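BCL2-like 10 (Danio rerio, PDB 6FBX) acts as a pro-survival member of the Bcl-2 family in the control of apoptosis and is bound here to the BH3 peptide of Bad. Local coordinates at residues Y20-C24 / S25-Q29; M39-L42 / A43-E47; M46-Q49 / H50-K53; S103-S107 / R108-S112. All blocks are in the same frame, centred on the assembly; numbering follows the deposited sequence.

Interaction 1. Residues Y20-C24 / S25-Q29; sequences YISFC and SGIQQ
Ser25 turns its hydroxyl back onto the last turn of helix 2-24. Its OG donates to Ile21 O at 2.7 Å, coming from above the carbonyl plane. The torsion that sets OG beside the backbone N of Ser25 (chi1 -57°) folds it toward that carbonyl. The Ser25 backbone N goes to the next carbonyl, with Ser25 N to Ser22 O at 2.9 Å. Ser22 O also takes a weak bond from Ile27 N at 3.4 Å. Beside it, CD1 of Ile27 rests 4.0 Å from CB of Ser22. Gly26, with a positive phi of 86°, makes the bend between these two bonds. A water bridges Phe23 O and Ile27 O and donates to both.

Further out, the Ser22 hydroxyl bonds to Glu18 O, one turn back. Ile21 packs on helices 88-107 and 112-129, and Ser25 touches Leu106. The turn leads out of helix 2-24 and packs beside helix 88-107 in the Bcl-2 helical bundle. The last helix carbonyls, Ile21 O, Ser22 O and Phe23 O, are met by a hydroxyl, by loop N-H groups and by a water that also reaches Ile27 O.

Interaction 2. Residues M39-L42 / A43-E47; sequences MRYL and AKEME
Helix 34-49 brings Tyr41 and Glu45 together one turn apart. The Glu45 chain is extended, with CG anti to its backbone N (chi1 -177°), and this carries the carboxylate back along the helix. Its OE1 comes to 3.4 Å from CE1 of the Tyr41 ring. The two meet obliquely, with ring and carboxylate planes 70° apart. The same OE1 lies 3.8 Å from CD2 of Leu42, whose side chain runs alongside Glu45 and points the same way. On another flank of the helix, SD of Met39 packs against CB of Ala43 at 4.0 Å. Met39 bends twice along its chain to place the sulfur there.

By family comparison this helix probably corresponds to the BH3-region helix of pro-survival Bcl-2 proteins, which lines the ligand groove. The contacts with the bound Bad peptide are consistent with this. Leu42 and Met46 each pack on an aromatic side chain of the peptide, and Glu45 lies against its backbone.

Regular helical bonds join the two segments. Ala43 N donates to Met39 O at 2.8 Å, and Met46 N to Leu42 O at 2.9 Å. The bond from Lys44 N to Arg40 O is weak. Lys44 bends at its second torsion, and its NZ forms a salt bridge with Glu47 OE1 at 3.1 Å. NZ meets that oxygen on the syn side, somewhat out of the carboxylate plane. The Lys44 chain also packs on Tyr20 and Phe23 of helix 2-24. The guanidinium of Arg40 forms a salt bridge with Asp19.

Interaction 3. Residues M46-Q49 / H50-K53; sequences MEQQ and HRTK
His50 sits where helix 34-49 gives way to helix 51-65, and it reaches back to Met46 with both backbone and ring. His50 N donates to Glu47 O at 3.0 Å, from above the carbonyl plane. A weaker branch of the same N-H goes to Met46 O. The ring adds a second weak bond to that oxygen, with ND1 to Met46 O at 3.4 Å. Met46 O lies in the plane of the imidazole, at its edge. The ring is put there by a chi1 of -59°, which sets CG beside the backbone N. Gln49 O lies over one face of the ring, 3.3 Å from CG of His50.

His50 is also the N-cap residue of helix 51-65, at the junction of two helices of the Bcl-2 fold. It borders the peptide groove. NE2 of His50 bonds to an acidic side chain of the bound Bad peptide. With ND1 acting as a donor and an acid at NE2, a protonated ring may be favoured. Gln49 and Met46 each pack on an aromatic side chain of the peptide.

Arg51 turns back from the new helix onto Glu47. A long, weak salt bridge links Arg51 NH1 to Glu47 OE2 at 3.2 Å. Carboxylate and guanidinium are turned 53° apart. The other carboxylate oxygen, OE1, is held by the salt bridge with Lys44. A bend at the third torsion of Arg51 also brings NH2 to 3.6 Å from CA of Gln48, and Gln48 N lies over one guanidinium face. A water donates both to Glu47 OE2 and to Arg51 O.

Interaction 4. Residues S103-S107 / R108-S112; sequences SELLS and RGENS
Glu104 opens the contact by gripping Arg108 one turn further on. Its chain bends at the second torsion (70°), which brings the carboxylate across to the arginine. Arg108 NE donates to Glu104 OE2 at 2.9 Å within a salt bridge. The oxygen uses its anti lone pair, and it lies near the guanidinium plane, at the edge. Carboxylate and guanidinium are nearly perpendicular, 83° apart. A water donates to the same OE2 and accepts from Arg108 NH1, adding a second link between the two groups. Arg108 NH2 continues to a salt bridge with Asp63 of helix 51-65. The backbone joins the pair too, with Arg108 N bonded to Glu104 O at 3.0 Å.

Leu105 gives its carbonyl to the chain beyond the helix. Glu110 N donates to Leu105 O at 3.0 Å, and Arg108 N adds a weak bond to it. CD2 of Leu105 touches CG of Glu110 at 4.1 Å, the two chains lying aslant.

Leu106 supplies the inner bond of the turn, from Gly109 N to Leu106 O at 3.0 Å. Together with the Glu110 bond this makes a Schellman motif, closing helix 88-107. Gly109 has the positive phi (94°) that the motif needs. CD1 of Leu106 comes within 4.4 Å of Asn111 O. Leu105 also packs on Leu62 and Leu118, and Leu106 on Ser115 of helix 112-129. Ser107 is the last helical residue before Arg108. Beyond it, Asn111 is the N-cap of helix 112-129, with weak OD1 bonds to Glu113 N and Gly114 N.

Interactions 2 and 3 follow one another on helix 34-49 and share Met46 and Glu47; their centres are about 10 Å apart. Both touch the bound Bad peptide, so they probably form part of the groove wall. Interaction 1 touches interaction 2. There CZ of Tyr20 packs 3.3 Å from CB of Ala43, and Gln29 O probably accepts a hydrogen bond from Arg40 NH1 at 2.8 Å. Interaction 1 also touches interaction 4, where Ser103 OG is 2.9 Å from Cys24 O in a probable hydrogen bond. Interaction 4 is not in contact with interactions 2 and 3; its centre is about 20 Å from each of theirs.

Interaction 1. Residues Y20-C24 / S25-Q29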
loop_
_atom_site.group_PDB
_atom_site.type_symbol
_atom_site.label_atom_id
_atom_site.label_comp_id
_atom_site.label_asym_id
_atom_site.label_seq_id
_atom_site.Cartn_x
_atom_site.Cartn_y
_atom_site.Cartn_z
ATOM N N TYR A 20 -2.121 0.732 -9.314
ATOM C CA TYR A 20 -2.350 -0.570 -8.702
ATOM C C TYR A 20 -3.807 -0.731 -8.297
ATOM O O TYR A 20 -4.408 -1.789 -8.510
ATOM C CB TYR A 20 -1.446 -0.784 -7.487
ATOM C CG TYR A 20 -1.586 -2.191 -6.974
ATOM C CD1 TYR A 20 -1.173 -3.264 -7.754
ATOM C CD2 TYR A 20 -2.182 -2.463 -5.747
ATOM C CE1 TYR A 20 -1.322 -4.563 -7.322
ATOM C CE2 TYR A 20 -2.325 -3.768 -5.297
ATOM C CZ TYR A 20 -1.899 -4.811 -6.096
ATOM O OH TYR A 20 -2.045 -6.113 -5.675
ATOM N N ILE A 21 -4.397 0.316 -7.719
ATOM C CA ILE A 21 -5.799 0.249 -7.318
ATOM C C ILE A 21 -6.696 0.024 -8.532
ATOM O O ILE A 21 -7.628 -0.790 -8.491
ATOM C CB ILE A 21 -6.174 1.523 -6.537
ATOM C CG1 ILE A 21 -5.550 1.458 -5.141
ATOM C CG2 ILE A 21 -7.684 1.685 -6.438
ATOM C CD1 ILE A 21 -5.591 2.765 -4.378
ATOM N N SER A 22 -6.434 0.736 -9.632
ATOM C CA SER A 22 -7.199 0.505 -10.855
ATOM C C SER A 22 -7.008 -0.923 -11.350
ATOM O O SER A 22 -7.966 -1.582 -11.771
ATOM C CB SER A 22 -6.780 1.501 -11.937
ATOM O OG SER A 22 -6.971 2.838 -11.513
ATOM N N PHE A 23 -5.768 -1.410 -11.309
ATOM C CA PHE A 23 -5.468 -2.782 -11.707
ATOM C C PHE A 23 -6.286 -3.781 -10.895
ATOM O O PHE A 23 -6.763 -4.792 -11.429
ATOM C CB PHE A 23 -3.966 -3.012 -11.537
ATOM C CG PHE A 23 -3.493 -4.385 -11.907
ATOM C CD1 PHE A 23 -3.522 -4.823 -13.219
ATOM C CD2 PHE A 23 -2.961 -5.220 -10.939
ATOM C CE1 PHE A 23 -3.061 -6.085 -13.552
ATOM C CE2 PHE A 23 -2.498 -6.478 -11.265
ATOM C CZ PHE A 23 -2.546 -6.911 -12.573
ATOM N N CYS A 24 -6.480 -3.502 -9.607
ATOM C CA CYS A 24 -7.296 -4.343 -8.741
ATOM C C CYS A 24 -8.791 -4.127 -8.933
ATOM O O CYS A 24 -9.584 -4.897 -8.378
ATOM C CB CYS A 24 -6.935 -4.082 -7.277
ATOM S SG CYS A 24 -5.272 -4.603 -6.848
ATOM N N SER A 25 -9.197 -3.111 -9.694
ATOM C CA SER A 25 -10.603 -2.779 -9.878
ATOM C C SER A 25 -11.143 -3.252 -11.224
ATOM O O SER A 25 -12.143 -2.713 -11.710
ATOM C CB SER A 25 -10.807 -1.271 -9.726
ATOM O OG SER A 25 -10.334 -0.825 -8.463
ATOM N N GLY A 26 -10.501 -4.245 -11.836
ATOM C CA GLY A 26 -10.981 -4.822 -13.073
ATOM C C GLY A 26 -10.542 -4.111 -14.335
ATOM O O GLY A 26 -10.865 -4.581 -15.432
ATOM N N ILE A 27 -9.822 -3.000 -14.221
ATOM C CA ILE A 27 -9.355 -2.272 -15.394
ATOM C C ILE A 27 -8.102 -2.946 -15.933
ATOM O O ILE A 27 -7.196 -3.315 -15.175
ATOM C CB ILE A 27 -9.096 -0.794 -15.050
ATOM C CG1 ILE A 27 -10.390 -0.127 -14.577
ATOM C CG2 ILE A 27 -8.532 -0.054 -16.264
ATOM C CD1 ILE A 27 -10.194 1.256 -13.992
ATOM N N GLN A 28 -8.048 -3.108 -17.251
ATOM C CA GLN A 28 -6.912 -3.724 -17.926
ATOM C C GLN A 28 -6.256 -2.682 -18.824
ATOM O O GLN A 28 -6.832 -2.264 -19.833
ATOM C CB GLN A 28 -7.357 -4.949 -18.723
ATOM C CG GLN A 28 -7.864 -6.082 -17.846
ATOM C CD GLN A 28 -8.132 -7.353 -18.626
ATOM O OE1 GLN A 28 -9.158 -7.486 -19.287
ATOM N NE2 GLN A 28 -7.203 -8.299 -18.550
ATOM N N GLN A 29 -5.055 -2.256 -18.448
ATOM C CA GLN A 29 -4.284 -1.326 -19.257
ATOM C C GLN A 29 -2.810 -1.607 -19.024
ATOM O O GLN A 29 -2.424 -2.102 -17.964
ATOM C CB GLN A 29 -4.617 0.133 -18.921
ATOM C CG GLN A 29 -4.523 0.473 -17.443
ATOM C CD GLN A 29 -5.000 1.881 -17.139
ATOM O OE1 GLN A 29 -5.232 2.678 -18.047
ATOM N NE2 GLN A 29 -5.155 2.190 -15.855
HETATM O O HOH W 1 -7.133 -5.632 -14.060
#

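Interaction 2. Residues M39-L42 / A43-E47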
loop_
_atom_site.group_PDB
_atom_site.type_symbol
_atom_site.label_atom_id
_atom_site.label_comp_id
_atom_site.label_asym_id
_atom_site.label_seq_id
_atom_site.Cartn_x
_atom_site.Cartn_y
_atom_site.Cartn_z
ATOM N N MET A 39 5.279 -3.177 -9.251
ATOM C CA MET A 39 4.353 -3.222 -8.123
ATOM C C MET A 39 3.170 -4.134 -8.419
ATOM O O MET A 39 2.725 -4.885 -7.544
ATOM C CB MET A 39 3.865 -1.817 -7.774
ATOM C CG MET A 39 2.916 -1.778 -6.581
ATOM S SD MET A 39 3.665 -2.382 -5.058
ATOM C CE MET A 39 4.644 -0.964 -4.576
ATOM N N ARG A 40 2.638 -4.071 -9.641
ATOM C CA ARG A 40 1.576 -4.989 -10.039
ATOM C C ARG A 40 1.979 -6.436 -9.786
ATOM O O ARG A 40 1.194 -7.232 -9.256
ATOM C CB ARG A 40 1.242 -4.795 -11.516
ATOM C CG ARG A 40 0.458 -3.552 -11.846
ATOM C CD ARG A 40 0.062 -3.601 -13.304
ATOM N NE ARG A 40 -0.564 -2.373 -13.771
ATOM C CZ ARG A 40 -1.116 -2.239 -14.973
ATOM N NH1 ARG A 40 -1.119 -3.260 -15.825
ATOM N NH2 ARG A 40 -1.663 -1.086 -15.326
ATOM N N TYR A 41 3.201 -6.798 -10.180
ATOM C CA TYR A 41 3.659 -8.172 -10.016
ATOM C C TYR A 41 3.853 -8.509 -8.543
ATOM O O TYR A 41 3.358 -9.533 -8.059
ATOM C CB TYR A 41 4.960 -8.381 -10.790
ATOM C CG TYR A 41 5.549 -9.763 -10.628
ATOM C CD1 TYR A 41 6.433 -10.046 -9.594
ATOM C CD2 TYR A 41 5.220 -10.786 -11.504
ATOM C CE1 TYR A 41 6.971 -11.309 -9.438
ATOM C CE2 TYR A 41 5.754 -12.051 -11.358
ATOM C CZ TYR A 41 6.628 -12.308 -10.324
ATOM O OH TYR A 41 7.163 -13.567 -10.175
ATOM N N LEU A 42 4.569 -7.650 -7.814
ATOM C CA LEU A 42 4.963 -7.972 -6.447
ATOM C C LEU A 42 3.776 -7.945 -5.494
ATOM O O LEU A 42 3.633 -8.840 -4.654
ATOM C CB LEU A 42 6.044 -6.997 -5.980
ATOM C CG LEU A 42 7.390 -7.194 -6.677
ATOM C CD1 LEU A 42 8.297 -5.987 -6.464
ATOM C CD2 LEU A 42 8.060 -8.456 -6.169
ATOM N N ALA A 43 2.921 -6.926 -5.603
ATOM C CA ALA A 43 1.776 -6.833 -4.705
ATOM C C ALA A 43 0.775 -7.952 -4.955
ATOM O O ALA A 43 0.139 -8.431 -4.009
ATOM C CB ALA A 43 1.104 -5.469 -4.848
ATOM N N LYS A 44 0.623 -8.389 -6.211
ATOM C CA LYS A 44 -0.250 -9.527 -6.483
ATOM C C LYS A 44 0.389 -10.835 -6.044
ATOM O O LYS A 44 -0.319 -11.764 -5.638
ATOM C CB LYS A 44 -0.606 -9.584 -7.967
ATOM C CG LYS A 44 -1.690 -8.611 -8.377
ATOM C CD LYS A 44 -3.024 -8.983 -7.748
ATOM C CE LYS A 44 -4.114 -8.007 -8.129
ATOM N NZ LYS A 44 -5.385 -8.329 -7.433
ATOM N N GLU A 45 1.717 -10.930 -6.127
ATOM C CA GLU A 45 2.407 -12.085 -5.568
ATOM C C GLU A 45 2.135 -12.198 -4.074
ATOM O O GLU A 45 1.792 -13.275 -3.572
ATOM C CB GLU A 45 3.907 -11.983 -5.845
ATOM C CG GLU A 45 4.706 -13.181 -5.363
ATOM C CD GLU A 45 6.193 -13.033 -5.622
ATOM O OE1 GLU A 45 6.605 -11.968 -6.127
ATOM O OE2 GLU A 45 6.948 -13.980 -5.319
ATOM N N MET A 46 2.263 -11.087 -3.342
ATOM C CA MET A 46 2.007 -11.142 -1.908
ATOM C C MET A 46 0.550 -11.484 -1.627
ATOM O O MET A 46 0.256 -12.244 -0.697
ATOM C CB MET A 46 2.384 -9.826 -1.234
ATOM C CG MET A 46 2.457 -9.964 0.288
ATOM S SD MET A 46 2.753 -8.421 1.156
ATOM C CE MET A 46 4.504 -8.185 0.883
ATOM N N GLU A 47 -0.380 -10.955 -2.427
ATOM C CA GLU A 47 -1.782 -11.311 -2.226
ATOM C C GLU A 47 -1.999 -12.800 -2.453
ATOM O O GLU A 47 -2.649 -13.476 -1.646
ATOM C CB GLU A 47 -2.705 -10.515 -3.148
ATOM C CG GLU A 47 -4.169 -10.701 -2.751
ATOM C CD GLU A 47 -5.150 -10.019 -3.678
ATOM O OE1 GLU A 47 -4.737 -9.141 -4.463
ATOM O OE2 GLU A 47 -6.351 -10.361 -3.607
#

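Interaction 3. Residues M46-Q49 / H50-K53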
loop_
_atom_site.group_PDB
_atom_site.type_symbol
_atom_site.label_atom_id
_atom_site.label_comp_id
_atom_site.label_asym_id
_atom_site.label_seq_id
_atom_site.Cartn_x
_atom_site.Cartn_y
_atom_site.Cartn_z
ATOM N N MET A 46 2.263 -11.087 -3.342
ATOM C CA MET A 46 2.007 -11.142 -1.908
ATOM C C MET A 46 0.550 -11.484 -1.627
ATOM O O MET A 46 0.256 -12.244 -0.697
ATOM C CB MET A 46 2.384 -9.826 -1.234
ATOM C CG MET A 46 2.457 -9.964 0.288
ATOM S SD MET A 46 2.753 -8.421 1.156
ATOM C CE MET A 46 4.504 -8.185 0.883
ATOM N N GLU A 47 -0.380 -10.955 -2.427
ATOM C CA GLU A 47 -1.782 -11.311 -2.226
ATOM C C GLU A 47 -1.999 -12.800 -2.453
ATOM O O GLU A 47 -2.649 -13.476 -1.646
ATOM C CB GLU A 47 -2.705 -10.515 -3.148
ATOM C CG GLU A 47 -4.169 -10.701 -2.751
ATOM C CD GLU A 47 -5.150 -10.019 -3.678
ATOM O OE1 GLU A 47 -4.737 -9.141 -4.463
ATOM O OE2 GLU A 47 -6.351 -10.361 -3.607
ATOM N N GLN A 48 -1.472 -13.328 -3.561
ATOM C CA GLN A 48 -1.646 -14.743 -3.866
ATOM C C GLN A 48 -1.080 -15.624 -2.762
ATOM O O GLN A 48 -1.603 -16.716 -2.508
ATOM C CB GLN A 48 -0.980 -15.078 -5.202
ATOM C CG GLN A 48 -1.063 -16.547 -5.590
ATOM C CD GLN A 48 -0.358 -16.843 -6.897
ATOM O OE1 GLN A 48 -0.721 -16.313 -7.948
ATOM N NE2 GLN A 48 0.663 -17.689 -6.839
ATOM N N GLN A 49 -0.016 -15.172 -2.100
ATOM C CA GLN A 49 0.597 -15.946 -1.032
ATOM C C GLN A 49 -0.191 -15.888 0.271
ATOM O O GLN A 49 -0.005 -16.760 1.124
ATOM C CB GLN A 49 2.029 -15.456 -0.801
ATOM C CG GLN A 49 2.964 -15.801 -1.953
ATOM C CD GLN A 49 4.372 -15.271 -1.760
ATOM O OE1 GLN A 49 4.714 -14.745 -0.701
ATOM N NE2 GLN A 49 5.197 -15.406 -2.792
ATOM N N HIS A 50 -1.079 -14.907 0.437
ATOM C CA HIS A 50 -1.823 -14.733 1.684
ATOM C C HIS A 50 -3.263 -14.326 1.403
ATOM O O HIS A 50 -3.859 -13.546 2.153
ATOM C CB HIS A 50 -1.161 -13.686 2.582
ATOM C CG HIS A 50 0.250 -14.009 2.962
ATOM N ND1 HIS A 50 1.337 -13.538 2.256
ATOM C CD2 HIS A 50 0.753 -14.741 3.983
ATOM C CE1 HIS A 50 2.448 -13.977 2.819
ATOM N NE2 HIS A 50 2.122 -14.708 3.871
ATOM N N ARG A 51 -3.855 -14.869 0.334
ATOM C CA ARG A 51 -5.110 -14.322 -0.179
ATOM C C ARG A 51 -6.204 -14.337 0.884
ATOM O O ARG A 51 -6.898 -13.335 1.089
ATOM C CB ARG A 51 -5.554 -15.098 -1.421
ATOM C CG ARG A 51 -6.744 -14.475 -2.138
ATOM C CD ARG A 51 -7.114 -15.238 -3.406
ATOM N NE ARG A 51 -5.992 -15.356 -4.335
ATOM C CZ ARG A 51 -5.566 -14.377 -5.129
ATOM N NH1 ARG A 51 -6.157 -13.189 -5.111
ATOM N NH2 ARG A 51 -4.539 -14.585 -5.941
ATOM N N THR A 52 -6.378 -15.470 1.570
ATOM C CA THR A 52 -7.451 -15.576 2.555
ATOM C C THR A 52 -7.253 -14.592 3.702
ATOM O O THR A 52 -8.216 -13.968 4.169
ATOM C CB THR A 52 -7.536 -17.005 3.091
ATOM O OG1 THR A 52 -7.823 -17.904 2.011
ATOM C CG2 THR A 52 -8.626 -17.131 4.150
ATOM N N LYS A 53 -6.018 -14.447 4.180
ATOM C CA LYS A 53 -5.758 -13.538 5.293
ATOM C C LYS A 53 -6.014 -12.087 4.897
ATOM O O LYS A 53 -6.610 -11.325 5.667
ATOM C CB LYS A 53 -4.321 -13.717 5.786
ATOM C CG LYS A 53 -3.998 -12.959 7.063
ATOM C CD LYS A 53 -2.669 -13.410 7.651
ATOM C CE LYS A 53 -2.268 -12.555 8.841
ATOM N NZ LYS A 53 -0.918 -12.907 9.365
HETATM O O HOH W 2 -7.504 -11.281 -0.805
#

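Interaction 4. Residues S103-S107 / R108-S112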
loop_
_atom_site.group_PDB
_atom_site.type_symbol
_atom_site.label_atom_id
_atom_site.label_comp_id
_atom_site.label_asym_id
_atom_site.label_seq_id
_atom_site.Cartn_x
_atom_site.Cartn_y
_atom_site.Cartn_z
ATOM N N SER A 103 -10.969 -3.195 -3.738
ATOM C CA SER A 103 -11.837 -4.162 -4.404
ATOM C C SER A 103 -13.051 -4.492 -3.545
ATOM O O SER A 103 -14.159 -4.674 -4.065
ATOM C CB SER A 103 -11.053 -5.433 -4.728
ATOM O OG SER A 103 -9.921 -5.140 -5.526
ATOM N N GLU A 104 -12.862 -4.579 -2.227
ATOM C CA GLU A 104 -13.982 -4.874 -1.338
ATOM C C GLU A 104 -14.973 -3.716 -1.308
ATOM O O GLU A 104 -16.190 -3.933 -1.312
ATOM C CB GLU A 104 -13.463 -5.190 0.067
ATOM C CG GLU A 104 -14.542 -5.464 1.107
ATOM C CD GLU A 104 -15.261 -6.777 0.882
ATOM O OE1 GLU A 104 -14.653 -7.694 0.290
ATOM O OE2 GLU A 104 -16.432 -6.897 1.306
ATOM N N LEU A 105 -14.474 -2.476 -1.286
ATOM C CA LEU A 105 -15.370 -1.324 -1.298
ATOM C C LEU A 105 -16.197 -1.286 -2.578
ATOM O O LEU A 105 -17.393 -0.973 -2.546
ATOM C CB LEU A 105 -14.567 -0.034 -1.130
ATOM C CG LEU A 105 -13.984 0.178 0.269
ATOM C CD1 LEU A 105 -12.883 1.233 0.254
ATOM C CD2 LEU A 105 -15.085 0.572 1.243
ATOM N N LEU A 106 -15.579 -1.606 -3.718
ATOM C CA LEU A 106 -16.336 -1.702 -4.962
ATOM C C LEU A 106 -17.379 -2.808 -4.888
ATOM O O LEU A 106 -18.520 -2.627 -5.327
ATOM C CB LEU A 106 -15.386 -1.935 -6.138
ATOM C CG LEU A 106 -14.873 -0.672 -6.836
ATOM C CD1 LEU A 106 -14.237 0.292 -5.847
ATOM C CD2 LEU A 106 -13.888 -1.032 -7.939
ATOM N N SER A 107 -17.008 -3.967 -4.334
ATOM C CA SER A 107 -17.971 -5.052 -4.183
ATOM C C SER A 107 -19.170 -4.625 -3.349
ATOM O O SER A 107 -20.281 -5.124 -3.556
ATOM C CB SER A 107 -17.301 -6.271 -3.546
ATOM O OG SER A 107 -16.393 -6.881 -4.443
ATOM N N ARG A 108 -18.968 -3.707 -2.408
ATOM C CA ARG A 108 -20.033 -3.237 -1.534
ATOM C C ARG A 108 -20.838 -2.095 -2.140
ATOM O O ARG A 108 -21.709 -1.545 -1.461
ATOM C CB ARG A 108 -19.440 -2.804 -0.190
ATOM C CG ARG A 108 -18.775 -3.952 0.554
ATOM C CD ARG A 108 -18.172 -3.522 1.876
ATOM N NE ARG A 108 -17.716 -4.683 2.638
ATOM C CZ ARG A 108 -17.520 -4.696 3.954
ATOM N NH1 ARG A 108 -17.108 -5.808 4.548
ATOM N NH2 ARG A 108 -17.743 -3.606 4.680
ATOM N N GLY A 109 -20.572 -1.727 -3.391
ATOM C CA GLY A 109 -21.351 -0.714 -4.072
ATOM C C GLY A 109 -20.804 0.693 -3.992
ATOM O O GLY A 109 -21.496 1.630 -4.404
ATOM N N GLU A 110 -19.590 0.875 -3.483
ATOM C CA GLU A 110 -19.020 2.207 -3.361
ATOM C C GLU A 110 -18.492 2.693 -4.709
ATOM O O GLU A 110 -18.264 1.914 -5.638
ATOM C CB GLU A 110 -17.896 2.220 -2.324
ATOM C CG GLU A 110 -18.316 1.741 -0.942
ATOM C CD GLU A 110 -19.348 2.644 -0.296
ATOM O OE1 GLU A 110 -19.520 3.786 -0.771
ATOM O OE2 GLU A 110 -19.989 2.211 0.684
ATOM N N ASN A 111 -18.297 4.006 -4.800
ATOM C CA ASN A 111 -17.809 4.637 -6.016
ATOM C C ASN A 111 -16.282 4.667 -6.030
ATOM O O ASN A 111 -15.616 4.355 -5.041
ATOM C CB ASN A 111 -18.373 6.054 -6.144
ATOM C CG ASN A 111 -17.979 6.951 -4.982
ATOM O OD1 ASN A 111 -17.089 6.621 -4.199
ATOM N ND2 ASN A 111 -18.644 8.095 -4.867
ATOM N N SER A 112 -15.728 5.060 -7.179
ATOM C CA SER A 112 -14.279 5.154 -7.327
ATOM C C SER A 112 -13.675 6.279 -6.497
ATOM O O SER A 112 -12.450 6.325 -6.349
ATOM C CB SER A 112 -13.915 5.357 -8.798
ATOM O OG SER A 112 -14.364 6.618 -9.262
HETATM O O HOH W 3 -17.923 -8.394 3.151
#